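Local atomic coordinates of citrate synthase (Thermotoga maritima, PDB entry 2P2W), a protein that probably catalyses the condensation of oxaloacetate with acetyl-CoA and water to citrate and CoA, the reaction that feeds the tricarboxylic acid cycle. Residues S40-T45 and L172-D177; A46-L49 and K53-T56; F234-L239 and E284-S289; R265-H270 and D300-V305; L306-G311 and N315-L320. All blocks are in the same frame, centred on the assembly; numbering follows the deposited sequence.

In the fold
The five contacts run through one largely helical chain of a two-subunit assembly. Contacts 1 and 2 share helix 42-51, their centres 10 Å apart, and both reach the second subunit; Met174 SD of contact 1 packs on Leu49 CD1 of contact 2 at 3.9 Å. Contacts 4 and 5 share helix 299-309, which carries Asp300, a predicted active-site residue. Contact 3 lies about 41 Å from contact 2, centre to centre, and joins contact 4 through a probable hydrogen bond of 2.5 Å between Glu284 OE1 and Tyr302 OH. Contact 1 meets contact 5 where Leu173 packs on Phe307. A bound citrate anion accepts a hydrogen bond from Gln176 NE2, within 40-45/172-177.

Contact 1. Residues S40-T45 and L172-D177; sequences STFEET and LLMEQD
Met174 reaches Phe42 as an almost fully extended chain, with chi2 at -173° and chi3 at -177°, while the Phe42 ring is swung anti to its own backbone N (chi1 -166°) and turns one face to the incoming methyl. CE of Met174 sits over the middle of that face, 3.5 Å from the centroid of the Phe42 ring. All six ring carbons therefore lie at similar distances from the methyl, a CH-pi contact made face-on. The sulfur stands farther out above the same face, which makes this a Met-aromatic contact led by the methyl end. CE also lies against the backbone, 3.3 Å from Phe42 O. One turn on, Thr45 CG2 packs against Met174 SD at 3.7 Å, so the thioether is touched by both residues of helix 42-51. With an alanine in place of the Phe42 side chain the ring is gone, and the Met174 methyl would probably lose its aromatic bed and be freer to turn. The start of this helix is fixed by Thr41, the N-cap, whose OG1 accepts from Glu44 N at 3.2 Å. Glu44 in turn forms a salt bridge with Arg363 of the second subunit. Val327 and Ala324 of helix 317-337 touch Phe42 and Met174 respectively, and Tyr28 of strand 25-28 packs on both Thr45 and Met174, placing the contact between that helix and the small antiparallel sheet.

Contact 2. Residues A46-L49 and K53-T56; sequences AYFL and KLPT
Tyr47 runs out from helix 42-51 onto the chain that follows it. From CB the side chain leads to CG, which has Pro55 CB at 3.8 Å. CD1 and CE1 come next, each 3.3 Å from Lys53 O, which lies at the ring edge and in its plane. Pro55 CB stands over the centre of one face, 3.5 Å from the centroid of the Tyr47 ring, a CH-pi contact. At the tip, Tyr47 OH accepts a hydrogen bond from Lys53 NZ at 2.9 Å; the lysine chain bends at its last torsion (chi4 -57°) to bring the ammonium there. The arrangement is a tight helix-loop-helix connection: residues 53-56 fold back over the end of helix 42-51, and Thr56 N-caps helix 57-69. Phe48, the next residue, receives Leu54 CD2 over one face, offset toward the rim, Phe48 CG lying 3.8 Å from Leu54 CD2. Its edge meets the backbone of Lys53, CD1 lying 3.5 Å from Lys53 C. Phe63 meets the Tyr47 ring edge-to-face, while Arg363 of the second subunit donates to Pro55 O.

Contact 3. Residues F234-L239 and E284-S289; sequences FVQKCL and EEYIVS
Val235 and Tyr286 meet where helices 231-241 and 275-289 pass at a wide spacing, the axes of the two short segments approaching to 11.4 Å with their directions 55° apart. The Tyr286 side chain spans much of this distance. Its ring extends from its helix with CG anti to the backbone N (chi1 179°), which carries the hydroxyl across to the facing helix. Val235 comes to the edge of this ring, near its plane, with CG1 3.6 Å from Tyr286 CE2. The other methyl, CG2, lies 3.8 Å from Tyr286 CD2 and also reaches Ile287 CG1 at 4.1 Å, so the two branches of the valine follow the ring edge inward to the isoleucine. At the outer end, Gln236 bends at chi2 and sends its amide to the hydroxyl: NE2 donates to Tyr286 OH at 2.9 Å with an N-H...O angle of 150°. The amide and ring planes are steeply inclined to each other, and the oxygen lies modestly out of the amide plane. This bond fixes the hydroxyl end of Tyr286, while Val235 packs along the ring edge. Val231 and Glu232 also touch Tyr286, widening its footing on helix 231-241. The result is an oblique helix-helix packing within the mainly helical citrate synthase fold, with Ile287 about 12 Å from His250, a predicted active-site residue, between nearest side-chain atoms.

Contact 4. Residues R265-H270 and D300-V305; sequences RVLQEH and DLYSSV
Leu267, Val305 and Tyr302 make a compact apolar join between helices 258-270 and 299-309, part of the helical packing of the citrate synthase fold. Leu267 contributes by far the most buried surface, and its CD1 methyl does nearly all the touching. Its CG lies anti to the carbonyl carbon (chi1 -69°), and from there CD1 is directed at the backbone turn between Tyr302 and Val305. Leu267 CD1 lies 3.9 Å from Tyr302 CB and 3.8 Å from Tyr302 CD1, approaching the ring obliquely. The same methyl also packs against Val305 CG1 at 3.8 Å, and the second methyl, Leu267 CD2, follows at 4.0 Å from Val305 CG1. The leucine fork is thus spread against one valine methyl, while its leading branch touches two residues one helical turn apart. Phe277 of helix 275-289 touches both Leu267 and Tyr302, covering the join from a third helix. The polar end of Tyr302 points to that same helix, where its OH is hydrogen-bonded to Glu284 OE1. Asp300, a predicted active-site residue, begins this section of helix 299-309 but does not touch segment 265-270; its carbonyl oxygen accepts from Ser304 OG at 3.0 Å. The closest approach between the segments is that of Leu267 CD1 to the backbone, 3.6 Å from Tyr302 O.

Contact 5. Residues L306-G311 and N315-L320; sequences LFEELG and NMFTAL
Phe307 and Phe317 form the aromatic centre of a buried packing contact between consecutive helices, the end of helix 299-309 lying against the start of helix 317-337 across a short connection. The two rings pass each other obliquely, with centroids 5.7 Å apart and planes at 58°. Their closest meeting is through the aliphatic carbon of one partner: Phe307 CB lies over one face of the Phe317 ring, offset toward the rim, 3.5 Å from Phe317 CE1. Phe307 offers a face of its own to Leu320, whose CD1 sits 3.7 Å from Phe307 CG in a CH-pi contact. With CG anti to the carbonyl carbon (chi1 -71°), Leu320 sends that methyl back against the ring. At the far end of the other phenylalanine, CZ of Phe317 reaches the next residue of the helix, 3.5 Å from Glu308 N, and Glu308 OE1 lies 3.8 Å from the same CZ while forming a salt bridge with Arg314. Replacing Phe307 by alanine is likely to open a gap beneath the Leu320 methyl, since the ring it rests on would be lost. The first helix closes in a Schellman motif at Gly311, where Gly311 N bonds to Glu308 O at 3.0 Å. Around the pair, Leu166 and Leu173 of helix 163-173 back Phe307, Pro219 of helix 214-225 touches Phe317, and Phe151 of helix 147-156 packs on Leu320.

Contact 1. Residues S40-T45 and L172-D177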
# COMPACT_ATOMS: atom_id res chain seq x y z
N SER A 40 -24.77 -15.56 11.63
CA SER A 40 -23.66 -16.28 11.00
C SER A 40 -22.43 -16.42 11.88
O SER A 40 -22.48 -16.19 13.09
CB SER A 40 -23.29 -15.58 9.68
OG SER A 40 -22.55 -16.44 8.83
N THR A 41 -21.33 -16.83 11.25
CA THR A 41 -20.05 -17.01 11.92
C THR A 41 -18.99 -16.45 10.98
O THR A 41 -19.28 -16.17 9.82
CB THR A 41 -19.74 -18.51 12.14
OG1 THR A 41 -19.72 -19.18 10.87
CG2 THR A 41 -20.78 -19.16 13.04
N PHE A 42 -17.77 -16.30 11.47
CA PHE A 42 -16.69 -15.77 10.65
C PHE A 42 -16.53 -16.60 9.38
O PHE A 42 -16.56 -16.06 8.27
CB PHE A 42 -15.37 -15.77 11.43
CG PHE A 42 -14.28 -14.96 10.79
CD1 PHE A 42 -13.59 -15.43 9.67
CD2 PHE A 42 -13.93 -13.71 11.31
CE1 PHE A 42 -12.57 -14.68 9.09
CE2 PHE A 42 -12.90 -12.95 10.73
CZ PHE A 42 -12.22 -13.44 9.62
N GLU A 43 -16.35 -17.91 9.53
CA GLU A 43 -16.15 -18.78 8.39
C GLU A 43 -17.32 -18.81 7.41
O GLU A 43 -17.11 -18.82 6.20
CB GLU A 43 -15.84 -20.21 8.85
CG GLU A 43 -14.52 -20.35 9.59
CD GLU A 43 -14.68 -20.36 11.10
OE1 GLU A 43 -15.59 -19.68 11.62
OE2 GLU A 43 -13.89 -21.06 11.77
N GLU A 44 -18.55 -18.82 7.92
CA GLU A 44 -19.71 -18.84 7.03
C GLU A 44 -19.86 -17.56 6.21
O GLU A 44 -20.16 -17.62 5.02
CB GLU A 44 -21.00 -19.10 7.82
CG GLU A 44 -22.21 -19.34 6.92
CD GLU A 44 -23.51 -19.47 7.68
OE1 GLU A 44 -23.95 -18.47 8.28
OE2 GLU A 44 -24.09 -20.57 7.68
N THR A 45 -19.68 -16.41 6.85
CA THR A 45 -19.81 -15.16 6.12
C THR A 45 -18.63 -14.96 5.16
O THR A 45 -18.80 -14.43 4.07
CB THR A 45 -19.93 -13.96 7.07
OG1 THR A 45 -21.16 -14.06 7.80
CG2 THR A 45 -19.92 -12.64 6.29
N LEU A 172 -19.32 -7.72 11.10
CA LEU A 172 -19.72 -6.36 10.76
C LEU A 172 -18.61 -5.57 10.06
O LEU A 172 -18.89 -4.66 9.28
CB LEU A 172 -20.12 -5.59 12.03
CG LEU A 172 -21.41 -6.01 12.74
CD1 LEU A 172 -21.53 -5.24 14.06
CD2 LEU A 172 -22.59 -5.72 11.84
N LEU A 173 -17.36 -5.93 10.33
CA LEU A 173 -16.21 -5.24 9.76
C LEU A 173 -15.55 -5.89 8.54
O LEU A 173 -14.59 -5.36 8.00
CB LEU A 173 -15.14 -5.07 10.84
CG LEU A 173 -15.50 -4.25 12.08
CD1 LEU A 173 -14.49 -4.52 13.20
CD2 LEU A 173 -15.52 -2.77 11.73
N MET A 174 -16.06 -7.03 8.10
CA MET A 174 -15.44 -7.71 6.97
C MET A 174 -15.41 -6.97 5.64
O MET A 174 -14.45 -7.09 4.88
CB MET A 174 -16.11 -9.06 6.71
CG MET A 174 -15.70 -10.16 7.65
SD MET A 174 -16.41 -11.72 7.11
CE MET A 174 -15.86 -12.80 8.43
N GLU A 175 -16.45 -6.19 5.36
CA GLU A 175 -16.52 -5.54 4.06
C GLU A 175 -17.37 -4.28 3.98
O GLU A 175 -18.41 -4.18 4.63
CB GLU A 175 -17.05 -6.57 3.07
CG GLU A 175 -17.79 -6.01 1.87
CD GLU A 175 -16.85 -5.40 0.86
OE1 GLU A 175 -15.65 -5.73 0.89
OE2 GLU A 175 -17.33 -4.59 0.02
N GLN A 176 -16.93 -3.31 3.17
CA GLN A 176 -17.72 -2.10 2.95
C GLN A 176 -17.34 -1.27 1.72
O GLN A 176 -16.85 -0.14 1.83
CB GLN A 176 -17.74 -1.19 4.18
CG GLN A 176 -18.76 -0.06 3.98
CD GLN A 176 -19.26 0.56 5.27
OE1 GLN A 176 -20.21 0.06 5.89
NE2 GLN A 176 -18.63 1.65 5.68
N ASP A 177 -17.58 -1.84 0.55
CA ASP A 177 -17.35 -1.15 -0.71
C ASP A 177 -15.91 -0.65 -0.90
O ASP A 177 -14.96 -1.27 -0.42
CB ASP A 177 -18.35 0.00 -0.83
CG ASP A 177 -18.58 0.45 -2.26
OD1 ASP A 177 -18.81 -0.42 -3.13
OD2 ASP A 177 -18.55 1.67 -2.51

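Contact 2. Residues A46-L49 and K53-T56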
# COMPACT_ATOMS: atom_id res chain seq x y z
N ALA A 46 -17.44 -15.40 5.57
CA ALA A 46 -16.26 -15.28 4.71
C ALA A 46 -16.48 -16.15 3.48
O ALA A 46 -16.15 -15.76 2.35
CB ALA A 46 -15.02 -15.72 5.46
N TYR A 47 -17.04 -17.33 3.69
CA TYR A 47 -17.31 -18.25 2.60
C TYR A 47 -18.26 -17.55 1.63
O TYR A 47 -18.06 -17.55 0.41
CB TYR A 47 -17.98 -19.52 3.13
CG TYR A 47 -18.29 -20.54 2.06
CD1 TYR A 47 -19.39 -20.39 1.21
CD2 TYR A 47 -17.47 -21.65 1.88
CE1 TYR A 47 -19.67 -21.33 0.21
CE2 TYR A 47 -17.73 -22.59 0.89
CZ TYR A 47 -18.83 -22.43 0.06
OH TYR A 47 -19.10 -23.36 -0.91
N PHE A 48 -19.31 -16.94 2.19
CA PHE A 48 -20.31 -16.24 1.41
C PHE A 48 -19.71 -15.10 0.59
O PHE A 48 -20.05 -14.91 -0.58
CB PHE A 48 -21.40 -15.70 2.34
CG PHE A 48 -22.52 -14.99 1.63
CD1 PHE A 48 -23.10 -15.54 0.49
CD2 PHE A 48 -23.02 -13.79 2.13
CE1 PHE A 48 -24.16 -14.89 -0.15
CE2 PHE A 48 -24.08 -13.14 1.50
CZ PHE A 48 -24.65 -13.69 0.35
N LEU A 49 -18.80 -14.34 1.20
CA LEU A 49 -18.16 -13.23 0.50
C LEU A 49 -17.25 -13.70 -0.64
O LEU A 49 -17.26 -13.12 -1.72
CB LEU A 49 -17.36 -12.37 1.49
CG LEU A 49 -18.21 -11.48 2.40
CD1 LEU A 49 -17.34 -10.82 3.47
CD2 LEU A 49 -18.91 -10.43 1.55
N LYS A 53 -22.22 -17.60 -2.36
CA LYS A 53 -23.41 -18.33 -1.94
C LYS A 53 -23.22 -18.85 -0.52
O LYS A 53 -22.09 -19.08 -0.08
CB LYS A 53 -23.66 -19.50 -2.88
CG LYS A 53 -22.63 -20.59 -2.77
CD LYS A 53 -22.66 -21.53 -3.97
CE LYS A 53 -21.88 -22.81 -3.67
NZ LYS A 53 -20.47 -22.53 -3.29
N LEU A 54 -24.32 -19.03 0.21
CA LEU A 54 -24.24 -19.55 1.56
C LEU A 54 -23.88 -21.03 1.42
O LEU A 54 -24.44 -21.73 0.58
CB LEU A 54 -25.58 -19.39 2.29
CG LEU A 54 -26.01 -17.94 2.55
CD1 LEU A 54 -27.41 -17.91 3.16
CD2 LEU A 54 -25.01 -17.27 3.48
N PRO A 55 -22.92 -21.51 2.22
CA PRO A 55 -22.49 -22.91 2.16
C PRO A 55 -23.47 -23.90 2.77
O PRO A 55 -24.19 -23.57 3.72
CB PRO A 55 -21.17 -22.89 2.92
CG PRO A 55 -21.48 -21.91 4.02
CD PRO A 55 -22.18 -20.78 3.27
N THR A 56 -23.50 -25.11 2.22
CA THR A 56 -24.36 -26.16 2.76
C THR A 56 -23.64 -26.66 4.01
O THR A 56 -22.51 -26.27 4.28
CB THR A 56 -24.53 -27.34 1.78
OG1 THR A 56 -23.24 -27.88 1.46
CG2 THR A 56 -25.22 -26.88 0.50

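Contact 3. Residues F234-L239 and E284-S289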
# COMPACT_ATOMS: atom_id res chain seq x y z
N PHE A 234 -16.54 19.80 25.39
CA PHE A 234 -15.55 19.20 24.51
C PHE A 234 -15.93 19.37 23.05
O PHE A 234 -15.10 19.72 22.21
CB PHE A 234 -15.39 17.71 24.82
CG PHE A 234 -14.44 17.00 23.91
CD1 PHE A 234 -13.06 17.15 24.07
CD2 PHE A 234 -14.91 16.20 22.88
CE1 PHE A 234 -12.17 16.50 23.22
CE2 PHE A 234 -14.03 15.55 22.01
CZ PHE A 234 -12.66 15.70 22.19
N VAL A 235 -17.20 19.10 22.74
CA VAL A 235 -17.68 19.21 21.36
C VAL A 235 -17.57 20.65 20.86
O VAL A 235 -17.08 20.89 19.75
CB VAL A 235 -19.15 18.74 21.24
CG1 VAL A 235 -19.68 19.02 19.84
CG2 VAL A 235 -19.23 17.24 21.54
N GLN A 236 -18.01 21.61 21.67
CA GLN A 236 -17.93 23.01 21.27
C GLN A 236 -16.49 23.43 21.02
O GLN A 236 -16.21 24.17 20.08
CB GLN A 236 -18.56 23.91 22.35
CG GLN A 236 -20.07 23.85 22.38
CD GLN A 236 -20.69 24.12 21.01
OE1 GLN A 236 -20.33 25.08 20.34
NE2 GLN A 236 -21.64 23.28 20.61
N LYS A 237 -15.58 22.93 21.86
CA LYS A 237 -14.16 23.22 21.72
C LYS A 237 -13.65 22.67 20.39
O LYS A 237 -12.88 23.33 19.69
CB LYS A 237 -13.38 22.57 22.87
CG LYS A 237 -11.87 22.54 22.68
CD LYS A 237 -11.21 21.56 23.64
CE LYS A 237 -9.81 22.00 24.01
NZ LYS A 237 -8.97 20.84 24.47
N CYS A 238 -14.08 21.46 20.05
CA CYS A 238 -13.67 20.82 18.80
C CYS A 238 -14.13 21.63 17.59
O CYS A 238 -13.39 21.78 16.61
CB CYS A 238 -14.22 19.40 18.73
SG CYS A 238 -13.27 18.19 19.68
N LEU A 239 -15.35 22.15 17.66
CA LEU A 239 -15.88 22.94 16.55
C LEU A 239 -15.06 24.21 16.35
O LEU A 239 -14.74 24.58 15.22
CB LEU A 239 -17.35 23.30 16.82
CG LEU A 239 -18.29 22.09 16.93
CD1 LEU A 239 -19.71 22.56 17.19
CD2 LEU A 239 -18.22 21.28 15.63
N GLU A 284 -22.70 10.78 21.49
CA GLU A 284 -23.63 10.59 20.38
C GLU A 284 -24.91 11.38 20.64
O GLU A 284 -25.42 12.06 19.75
CB GLU A 284 -23.98 9.11 20.20
CG GLU A 284 -25.19 8.90 19.30
CD GLU A 284 -25.56 7.44 19.15
OE1 GLU A 284 -24.75 6.57 19.51
OE2 GLU A 284 -26.68 7.17 18.65
N GLU A 285 -25.42 11.28 21.86
CA GLU A 285 -26.64 11.98 22.22
C GLU A 285 -26.53 13.48 21.96
O GLU A 285 -27.43 14.08 21.36
CB GLU A 285 -26.99 11.77 23.69
CG GLU A 285 -28.34 12.38 24.09
CD GLU A 285 -28.56 12.42 25.59
OE1 GLU A 285 -27.91 13.25 26.26
OE2 GLU A 285 -29.37 11.61 26.10
N TYR A 286 -25.43 14.08 22.40
CA TYR A 286 -25.25 15.51 22.22
C TYR A 286 -25.08 15.93 20.77
O TYR A 286 -25.70 16.90 20.32
CB TYR A 286 -24.04 15.99 23.03
CG TYR A 286 -23.79 17.47 22.87
CD1 TYR A 286 -24.42 18.40 23.71
CD2 TYR A 286 -22.98 17.96 21.85
CE1 TYR A 286 -24.25 19.76 23.52
CE2 TYR A 286 -22.80 19.32 21.65
CZ TYR A 286 -23.44 20.22 22.49
OH TYR A 286 -23.28 21.57 22.30
N ILE A 287 -24.24 15.20 20.04
CA ILE A 287 -23.98 15.52 18.64
C ILE A 287 -25.19 15.32 17.75
O ILE A 287 -25.49 16.18 16.91
CB ILE A 287 -22.78 14.71 18.12
CG1 ILE A 287 -21.50 15.23 18.78
CG2 ILE A 287 -22.69 14.80 16.59
CD1 ILE A 287 -20.23 14.48 18.39
N VAL A 288 -25.90 14.21 17.92
CA VAL A 288 -27.08 13.94 17.10
C VAL A 288 -28.29 14.80 17.49
O VAL A 288 -28.97 15.33 16.62
CB VAL A 288 -27.46 12.44 17.17
CG1 VAL A 288 -28.72 12.18 16.36
CG2 VAL A 288 -26.31 11.60 16.62
N SER A 289 -28.55 14.95 18.79
CA SER A 289 -29.71 15.75 19.22
C SER A 289 -29.56 17.22 18.83
O SER A 289 -30.56 17.90 18.54
CB SER A 289 -29.93 15.63 20.74
OG SER A 289 -28.90 16.25 21.48

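Contact 4. Residues R265-H270 and D300-V305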
# COMPACT_ATOMS: atom_id res chain seq x y z
N ARG A 265 -25.76 -1.58 20.61
CA ARG A 265 -26.70 -2.45 21.29
C ARG A 265 -25.95 -3.54 22.05
O ARG A 265 -26.32 -3.91 23.17
CB ARG A 265 -27.68 -3.09 20.30
CG ARG A 265 -28.73 -3.97 20.97
CD ARG A 265 -29.82 -4.43 20.00
NE ARG A 265 -29.30 -5.28 18.93
CZ ARG A 265 -29.02 -4.85 17.70
NH1 ARG A 265 -29.21 -3.58 17.37
NH2 ARG A 265 -28.54 -5.71 16.80
N VAL A 266 -24.89 -4.06 21.44
CA VAL A 266 -24.08 -5.10 22.07
C VAL A 266 -23.55 -4.58 23.41
O VAL A 266 -23.67 -5.24 24.44
CB VAL A 266 -22.89 -5.48 21.18
CG1 VAL A 266 -21.91 -6.36 21.95
CG2 VAL A 266 -23.39 -6.20 19.93
N LEU A 267 -22.97 -3.38 23.38
CA LEU A 267 -22.43 -2.77 24.59
C LEU A 267 -23.53 -2.48 25.61
O LEU A 267 -23.36 -2.69 26.81
CB LEU A 267 -21.68 -1.49 24.23
CG LEU A 267 -20.38 -1.72 23.46
CD1 LEU A 267 -19.86 -0.41 22.87
CD2 LEU A 267 -19.35 -2.33 24.39
N GLN A 268 -24.67 -2.00 25.13
CA GLN A 268 -25.79 -1.68 26.01
C GLN A 268 -26.26 -2.94 26.74
O GLN A 268 -26.63 -2.88 27.92
CB GLN A 268 -26.96 -1.11 25.21
CG GLN A 268 -28.07 -0.53 26.09
CD GLN A 268 -27.61 0.70 26.82
OE1 GLN A 268 -27.31 1.73 26.21
NE2 GLN A 268 -27.53 0.62 28.15
N GLU A 269 -26.24 -4.06 26.04
CA GLU A 269 -26.69 -5.32 26.61
C GLU A 269 -25.65 -6.05 27.45
O GLU A 269 -26.00 -6.76 28.39
CB GLU A 269 -27.20 -6.24 25.50
CG GLU A 269 -28.61 -5.88 25.02
CD GLU A 269 -29.02 -6.60 23.75
OE1 GLU A 269 -28.29 -7.53 23.33
OE2 GLU A 269 -30.06 -6.24 23.17
N HIS A 270 -24.37 -5.87 27.13
CA HIS A 270 -23.32 -6.57 27.87
C HIS A 270 -22.36 -5.74 28.71
O HIS A 270 -21.77 -6.27 29.66
CB HIS A 270 -22.51 -7.44 26.91
CG HIS A 270 -23.32 -8.52 26.26
ND1 HIS A 270 -24.10 -8.30 25.15
CD2 HIS A 270 -23.49 -9.82 26.59
CE1 HIS A 270 -24.73 -9.41 24.83
NE2 HIS A 270 -24.37 -10.35 25.68
N ASP A 300 -16.24 2.89 14.22
CA ASP A 300 -15.06 3.04 15.07
C ASP A 300 -15.35 3.49 16.51
O ASP A 300 -14.58 3.18 17.43
CB ASP A 300 -14.06 4.04 14.46
CG ASP A 300 -13.57 3.63 13.09
OD1 ASP A 300 -13.44 2.42 12.84
OD2 ASP A 300 -13.30 4.53 12.26
N LEU A 301 -16.44 4.22 16.71
CA LEU A 301 -16.79 4.70 18.04
C LEU A 301 -17.08 3.57 19.01
O LEU A 301 -16.57 3.55 20.13
CB LEU A 301 -18.01 5.64 17.98
CG LEU A 301 -18.44 6.30 19.30
CD1 LEU A 301 -17.34 7.25 19.78
CD2 LEU A 301 -19.75 7.05 19.11
N TYR A 302 -17.89 2.61 18.58
CA TYR A 302 -18.26 1.50 19.45
C TYR A 302 -17.43 0.23 19.31
O TYR A 302 -17.34 -0.55 20.26
CB TYR A 302 -19.74 1.20 19.28
CG TYR A 302 -20.61 2.35 19.72
CD1 TYR A 302 -20.59 2.80 21.05
CD2 TYR A 302 -21.43 3.02 18.82
CE1 TYR A 302 -21.36 3.88 21.46
CE2 TYR A 302 -22.21 4.10 19.22
CZ TYR A 302 -22.17 4.53 20.54
OH TYR A 302 -22.93 5.60 20.93
N SER A 303 -16.83 0.00 18.15
CA SER A 303 -16.01 -1.19 17.99
C SER A 303 -14.82 -1.06 18.95
O SER A 303 -14.43 -2.03 19.60
CB SER A 303 -15.49 -1.32 16.55
OG SER A 303 -14.56 -0.30 16.25
N SER A 304 -14.27 0.15 19.04
CA SER A 304 -13.13 0.39 19.93
C SER A 304 -13.51 0.14 21.39
O SER A 304 -12.74 -0.47 22.14
CB SER A 304 -12.61 1.83 19.77
OG SER A 304 -13.56 2.79 20.21
N VAL A 305 -14.69 0.60 21.80
CA VAL A 305 -15.12 0.39 23.18
C VAL A 305 -15.31 -1.11 23.45
O VAL A 305 -14.92 -1.61 24.51
CB VAL A 305 -16.44 1.16 23.48
CG1 VAL A 305 -16.93 0.83 24.89
CG2 VAL A 305 -16.19 2.66 23.36

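Contact 5. Residues L306-G311 and N315-L320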
# COMPACT_ATOMS: atom_id res chain seq x y z
N LEU A 306 -15.89 -1.83 22.50
CA LEU A 306 -16.09 -3.26 22.68
C LEU A 306 -14.75 -3.98 22.81
O LEU A 306 -14.56 -4.79 23.72
CB LEU A 306 -16.87 -3.86 21.50
CG LEU A 306 -17.07 -5.38 21.56
CD1 LEU A 306 -17.84 -5.74 22.82
CD2 LEU A 306 -17.81 -5.88 20.32
N PHE A 307 -13.81 -3.68 21.91
CA PHE A 307 -12.50 -4.33 21.96
C PHE A 307 -11.82 -4.07 23.30
O PHE A 307 -11.16 -4.95 23.86
CB PHE A 307 -11.61 -3.84 20.82
CG PHE A 307 -12.11 -4.22 19.45
CD1 PHE A 307 -12.86 -5.38 19.26
CD2 PHE A 307 -11.81 -3.43 18.34
CE1 PHE A 307 -13.30 -5.75 17.99
CE2 PHE A 307 -12.24 -3.80 17.07
CZ PHE A 307 -12.99 -4.96 16.89
N GLU A 308 -11.96 -2.85 23.81
CA GLU A 308 -11.37 -2.50 25.09
C GLU A 308 -12.00 -3.36 26.19
O GLU A 308 -11.29 -3.97 26.99
CB GLU A 308 -11.61 -1.02 25.41
CG GLU A 308 -11.21 -0.62 26.84
CD GLU A 308 -9.85 0.06 26.92
OE1 GLU A 308 -9.05 -0.07 25.97
OE2 GLU A 308 -9.59 0.72 27.95
N GLU A 309 -13.33 -3.40 26.23
CA GLU A 309 -14.03 -4.16 27.26
C GLU A 309 -13.76 -5.67 27.14
O GLU A 309 -13.88 -6.41 28.11
CB GLU A 309 -15.54 -3.89 27.19
CG GLU A 309 -15.93 -2.42 27.49
CD GLU A 309 -15.44 -1.96 28.86
OE1 GLU A 309 -15.35 -2.77 29.77
OE2 GLU A 309 -15.18 -0.77 29.00
N LEU A 310 -13.42 -6.13 25.92
CA LEU A 310 -13.13 -7.56 25.74
C LEU A 310 -11.70 -7.91 26.16
O LEU A 310 -11.28 -9.06 26.12
CB LEU A 310 -13.30 -7.93 24.27
CG LEU A 310 -14.75 -7.96 23.80
CD1 LEU A 310 -14.84 -8.43 22.33
CD2 LEU A 310 -15.62 -8.92 24.62
N GLY A 311 -10.91 -6.86 26.50
CA GLY A 311 -9.57 -7.11 27.05
C GLY A 311 -8.41 -7.04 26.01
O GLY A 311 -7.31 -7.48 26.32
N ASN A 315 -3.36 -0.92 20.86
CA ASN A 315 -2.59 -0.86 19.63
C ASN A 315 -2.80 -2.10 18.74
O ASN A 315 -2.09 -2.33 17.77
CB ASN A 315 -1.10 -0.63 19.96
CG ASN A 315 -0.48 -1.86 20.56
OD1 ASN A 315 -1.12 -2.65 21.24
ND2 ASN A 315 0.84 -2.00 20.32
N MET A 316 -3.81 -2.92 19.12
CA MET A 316 -4.22 -4.04 18.27
C MET A 316 -5.61 -3.81 17.64
O MET A 316 -6.07 -4.58 16.80
CB MET A 316 -4.22 -5.33 19.10
CG MET A 316 -4.39 -6.58 18.23
SD MET A 316 -4.81 -8.05 19.18
CE MET A 316 -3.19 -8.39 19.88
N PHE A 317 -6.30 -2.74 18.10
CA PHE A 317 -7.66 -2.47 17.59
C PHE A 317 -7.71 -2.42 16.04
O PHE A 317 -8.58 -3.02 15.43
CB PHE A 317 -8.14 -1.12 18.16
CG PHE A 317 -8.53 -1.20 19.61
CD1 PHE A 317 -8.24 -2.32 20.38
CD2 PHE A 317 -9.14 -0.10 20.20
CE1 PHE A 317 -8.57 -2.34 21.73
CE2 PHE A 317 -9.46 -0.12 21.56
CZ PHE A 317 -9.18 -1.24 22.33
N THR A 318 -6.80 -1.70 15.41
CA THR A 318 -6.81 -1.62 13.95
C THR A 318 -6.51 -2.98 13.34
O THR A 318 -7.03 -3.33 12.28
CB THR A 318 -5.79 -0.58 13.42
OG1 THR A 318 -6.06 0.70 14.00
CG2 THR A 318 -5.90 -0.45 11.91
N ALA A 319 -5.66 -3.76 14.01
CA ALA A 319 -5.31 -5.09 13.51
C ALA A 319 -6.52 -6.03 13.63
O ALA A 319 -6.67 -6.96 12.83
CB ALA A 319 -4.12 -5.66 14.28
N LEU A 320 -7.37 -5.79 14.62
CA LEU A 320 -8.57 -6.61 14.80
C LEU A 320 -9.53 -6.30 13.65
O LEU A 320 -10.21 -7.19 13.14
CB LEU A 320 -9.24 -6.30 16.14
CG LEU A 320 -8.48 -6.79 17.37
CD1 LEU A 320 -9.13 -6.22 18.63
CD2 LEU A 320 -8.46 -8.31 17.41